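Local coordinates for acyl-CoA dehydrogenase (Geobacillus kaustophilus, PDB 2PG0), which probably catalyses the FAD-dependent alpha-beta dehydrogenation of acyl chains, introducing a double bond into the lipid chain, at residues 19-24 with 48-53. Sequence-based numbering, arbitrary orientation.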
ATOM      1  N   ALA A  19      -3.301   4.307  37.665  1.00 17.03           N
ATOM      2  CA  ALA A  19      -2.269   3.647  38.459  1.00 17.04           C
ATOM      3  C   ALA A  19      -2.879   2.617  39.414  1.00 16.96           C
ATOM      4  O   ALA A  19      -2.345   1.512  39.559  1.00 17.04           O
ATOM      5  CB  ALA A  19      -1.438   4.680  39.225  1.00 17.26           C
ATOM      6  N   ALA A  20      -3.996   2.975  40.050  1.00 17.20           N
ATOM      7  CA  ALA A  20      -4.693   2.069  40.972  1.00 17.10           C
ATOM      8  C   ALA A  20      -5.244   0.842  40.238  1.00 17.05           C
ATOM      9  O   ALA A  20      -5.129  -0.295  40.717  1.00 16.42           O
ATOM     10  CB  ALA A  20      -5.815   2.800  41.707  1.00 17.44           C
ATOM     11  N   PHE A  21      -5.849   1.081  39.075  1.00 16.45           N
ATOM     12  CA  PHE A  21      -6.411   0.002  38.269  1.00 16.10           C
ATOM     13  C   PHE A  21      -5.298  -0.906  37.728  1.00 16.23           C
ATOM     14  O   PHE A  21      -5.435  -2.132  37.744  1.00 16.03           O
ATOM     15  CB  PHE A  21      -7.307   0.567  37.149  1.00 15.78           C
ATOM     16  CG  PHE A  21      -8.063  -0.480  36.383  1.00 15.54           C
ATOM     17  CD1 PHE A  21      -8.842  -1.435  37.047  1.00 15.08           C
ATOM     18  CD2 PHE A  21      -8.002  -0.513  34.990  1.00 15.39           C
ATOM     19  CE1 PHE A  21      -9.542  -2.412  36.332  1.00 15.57           C
ATOM     20  CE2 PHE A  21      -8.708  -1.482  34.267  1.00 15.03           C
ATOM     21  CZ  PHE A  21      -9.473  -2.432  34.932  1.00 16.32           C
ATOM     22  N   ARG A  22      -4.191  -0.317  37.275  1.00 16.45           N
ATOM     23  CA  ARG A  22      -3.048  -1.116  36.822  1.00 17.36           C
ATOM     24  C   ARG A  22      -2.497  -2.000  37.951  1.00 17.33           C
ATOM     25  O   ARG A  22      -2.096  -3.146  37.715  1.00 16.88           O
ATOM     26  CB  ARG A  22      -1.935  -0.234  36.267  1.00 18.19           C
ATOM     27  CG  ARG A  22      -0.830  -1.024  35.557  1.00 20.76           C
ATOM     28  CD  ARG A  22       0.351  -0.131  35.221  1.00 26.77           C
ATOM     29  NE  ARG A  22      -0.037   1.039  34.429  1.00 31.52           N
ATOM     30  CZ  ARG A  22      -0.163   1.050  33.104  1.00 33.03           C
ATOM     31  NH1 ARG A  22       0.049  -0.055  32.397  1.00 34.93           N
ATOM     32  NH2 ARG A  22      -0.513   2.168  32.487  1.00 34.14           N
ATOM     33  N   LYS A  23      -2.489  -1.467  39.173  1.00 17.28           N
ATOM     34  CA  LYS A  23      -2.028  -2.242  40.331  1.00 17.52           C
ATOM     35  C   LYS A  23      -2.912  -3.470  40.562  1.00 16.63           C
ATOM     36  O   LYS A  23      -2.410  -4.563  40.832  1.00 16.80           O
ATOM     37  CB  LYS A  23      -1.973  -1.376  41.587  1.00 18.00           C
ATOM     38  CG  LYS A  23      -1.276  -2.061  42.759  1.00 20.65           C
ATOM     39  CD  LYS A  23      -1.036  -1.095  43.910  1.00 24.97           C
ATOM     40  CE  LYS A  23      -0.169  -1.753  44.978  1.00 27.82           C
ATOM     41  NZ  LYS A  23       0.522  -0.730  45.824  1.00 30.31           N
ATOM     42  N   PHE A  24      -4.223  -3.280  40.444  1.00 16.00           N
ATOM     43  CA  PHE A  24      -5.182  -4.378  40.518  1.00 15.57           C
ATOM     44  C   PHE A  24      -4.881  -5.445  39.451  1.00 15.41           C
ATOM     45  O   PHE A  24      -4.797  -6.641  39.755  1.00 14.79           O
ATOM     46  CB  PHE A  24      -6.607  -3.834  40.375  1.00 15.50           C
ATOM     47  CG  PHE A  24      -7.668  -4.892  40.302  1.00 15.85           C
ATOM     48  CD1 PHE A  24      -8.184  -5.467  41.465  1.00 15.60           C
ATOM     49  CD2 PHE A  24      -8.169  -5.307  39.068  1.00 16.15           C
ATOM     50  CE1 PHE A  24      -9.175  -6.446  41.397  1.00 16.47           C
ATOM     51  CE2 PHE A  24      -9.161  -6.286  38.992  1.00 16.57           C
ATOM     52  CZ  PHE A  24      -9.668  -6.859  40.161  1.00 16.07           C
ATOM     53  N   ALA A  48     -16.317 -10.656  39.763  1.00 16.10           N
ATOM     54  CA  ALA A  48     -16.721 -10.346  41.133  1.00 16.14           C
ATOM     55  C   ALA A  48     -15.710  -9.400  41.786  1.00 15.91           C
ATOM     56  O   ALA A  48     -16.097  -8.464  42.490  1.00 16.30           O
ATOM     57  CB  ALA A  48     -16.861 -11.626  41.945  1.00 16.10           C
ATOM     58  N   LYS A  49     -14.422  -9.655  41.554  1.00 15.82           N
ATOM     59  CA  LYS A  49     -13.357  -8.787  42.060  1.00 15.92           C
ATOM     60  C   LYS A  49     -13.415  -7.413  41.402  1.00 15.78           C
ATOM     61  O   LYS A  49     -13.254  -6.393  42.067  1.00 15.80           O
ATOM     62  CB  LYS A  49     -11.982  -9.426  41.850  1.00 16.24           C
ATOM     63  CG  LYS A  49     -11.715 -10.635  42.746  1.00 16.06           C
ATOM     64  CD  LYS A  49     -10.539 -11.433  42.203  1.00 18.08           C
ATOM     65  CE  LYS A  49     -10.153 -12.572  43.114  1.00 19.74           C
ATOM     66  NZ  LYS A  49      -9.108 -13.428  42.471  1.00 19.85           N
ATOM     67  N   MET A  50     -13.660  -7.385  40.091  1.00 15.89           N
ATOM     68  CA  MET A  50     -13.844  -6.122  39.379  1.00 15.56           C
ATOM     69  C   MET A  50     -15.004  -5.313  39.979  1.00 15.88           C
ATOM     70  O   MET A  50     -14.881  -4.103  40.200  1.00 16.09           O
ATOM     71  CB  MET A  50     -14.063  -6.379  37.879  1.00 15.37           C
ATOM     72  CG  MET A  50     -12.789  -6.784  37.116  1.00 14.65           C
ATOM     73  SD  MET A  50     -11.633  -5.445  36.685  1.00  9.73           S
ATOM     74  CE  MET A  50     -12.582  -4.631  35.384  1.00 12.13           C
ATOM     75  N   GLY A  51     -16.117  -5.984  40.257  1.00 16.16           N
ATOM     76  CA  GLY A  51     -17.305  -5.323  40.782  1.00 17.31           C
ATOM     77  C   GLY A  51     -17.103  -4.750  42.172  1.00 18.09           C
ATOM     78  O   GLY A  51     -17.509  -3.614  42.449  1.00 17.50           O
ATOM     79  N   GLU A  52     -16.460  -5.526  43.042  1.00 19.21           N
ATOM     80  CA  GLU A  52     -16.267  -5.111  44.436  1.00 21.05           C
ATOM     81  C   GLU A  52     -15.273  -3.951  44.567  1.00 20.57           C
ATOM     82  O   GLU A  52     -15.331  -3.177  45.528  1.00 20.97           O
ATOM     83  CB  GLU A  52     -15.885  -6.306  45.323  1.00 21.06           C
ATOM     84  CG  GLU A  52     -14.439  -6.757  45.224  1.00 23.21           C
ATOM     85  CD  GLU A  52     -14.183  -8.115  45.878  1.00 24.21           C
ATOM     86  OE1 GLU A  52     -15.156  -8.813  46.239  1.00 29.71           O
ATOM     87  OE2 GLU A  52     -12.999  -8.491  46.020  1.00 28.24           O
ATOM     88  N   ASN A  53     -14.394  -3.817  43.576  1.00 20.30           N
ATOM     89  CA  ASN A  53     -13.399  -2.758  43.547  1.00 20.19           C
ATOM     90  C   ASN A  53     -13.874  -1.505  42.794  1.00 20.03           C
ATOM     91  O   ASN A  53     -13.144  -0.516  42.700  1.00 20.01           O
ATOM     92  CB  ASN A  53     -12.079  -3.295  42.979  1.00 20.57           C
ATOM     93  CG  ASN A  53     -11.289  -4.108  43.998  1.00 21.15           C
ATOM     94  OD1 ASN A  53     -10.548  -3.551  44.810  1.00 23.85           O
ATOM     95  ND2 ASN A  53     -11.441  -5.425  43.958  1.00 21.57           N
TER
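Phe24 and Phe21 meet Met50 and its neighbours across two helix segments, 19-24 and 48-52, that run nearly antiparallel at 154°. Their axes come no closer than 12.4 Å, and even the nearest pair of CA atoms, Phe24 and Asn53, is 8.9 Å apart, and side chains bridge the gap without a hydrogen bond. The bend at chi2 brings the Met50 sulfur to two rings, and the further bend at chi3 turns its methyl, CE, to CZ of Phe21. SD lies 3.7 Å from CE1 of Phe21, at the ring edge and almost in its plane. The same SD is 3.5 Å from CE2 of Phe24, approached obliquely, 61° off the ring normal; both are Met-aromatic contacts. These residues join helix 12-28 to helix 44-52 within the helical N-terminal domain of the acyl-CoA dehydrogenase fold, away from the FAD sites. Phe55 adds edge-to-face contacts to both phenylalanines, and helix 71-84 packs on Phe21 through Ile77 and Leu81. The Phe24 ring, its CG swung anti to the backbone N, puts CZ 3.8 Å from CB of Lys49, which sits at the ring edge; the lysine's amino end leads away to a salt bridge with Glu28. The Asn53 amide crosses the same ring obliquely, ND2 lying 3.6 Å from Phe24 CE1 and the two planes turned 52° apart. Replacing Phe24 by an alanine would probably open a gap between the helices and cost Met50 SD one of the two rings described here. The Asn53 amide is oriented by its nearly straight ND2 bond to Lys49 O (2.8 Å), an oxygen that also accepts the backbone N of Asn53.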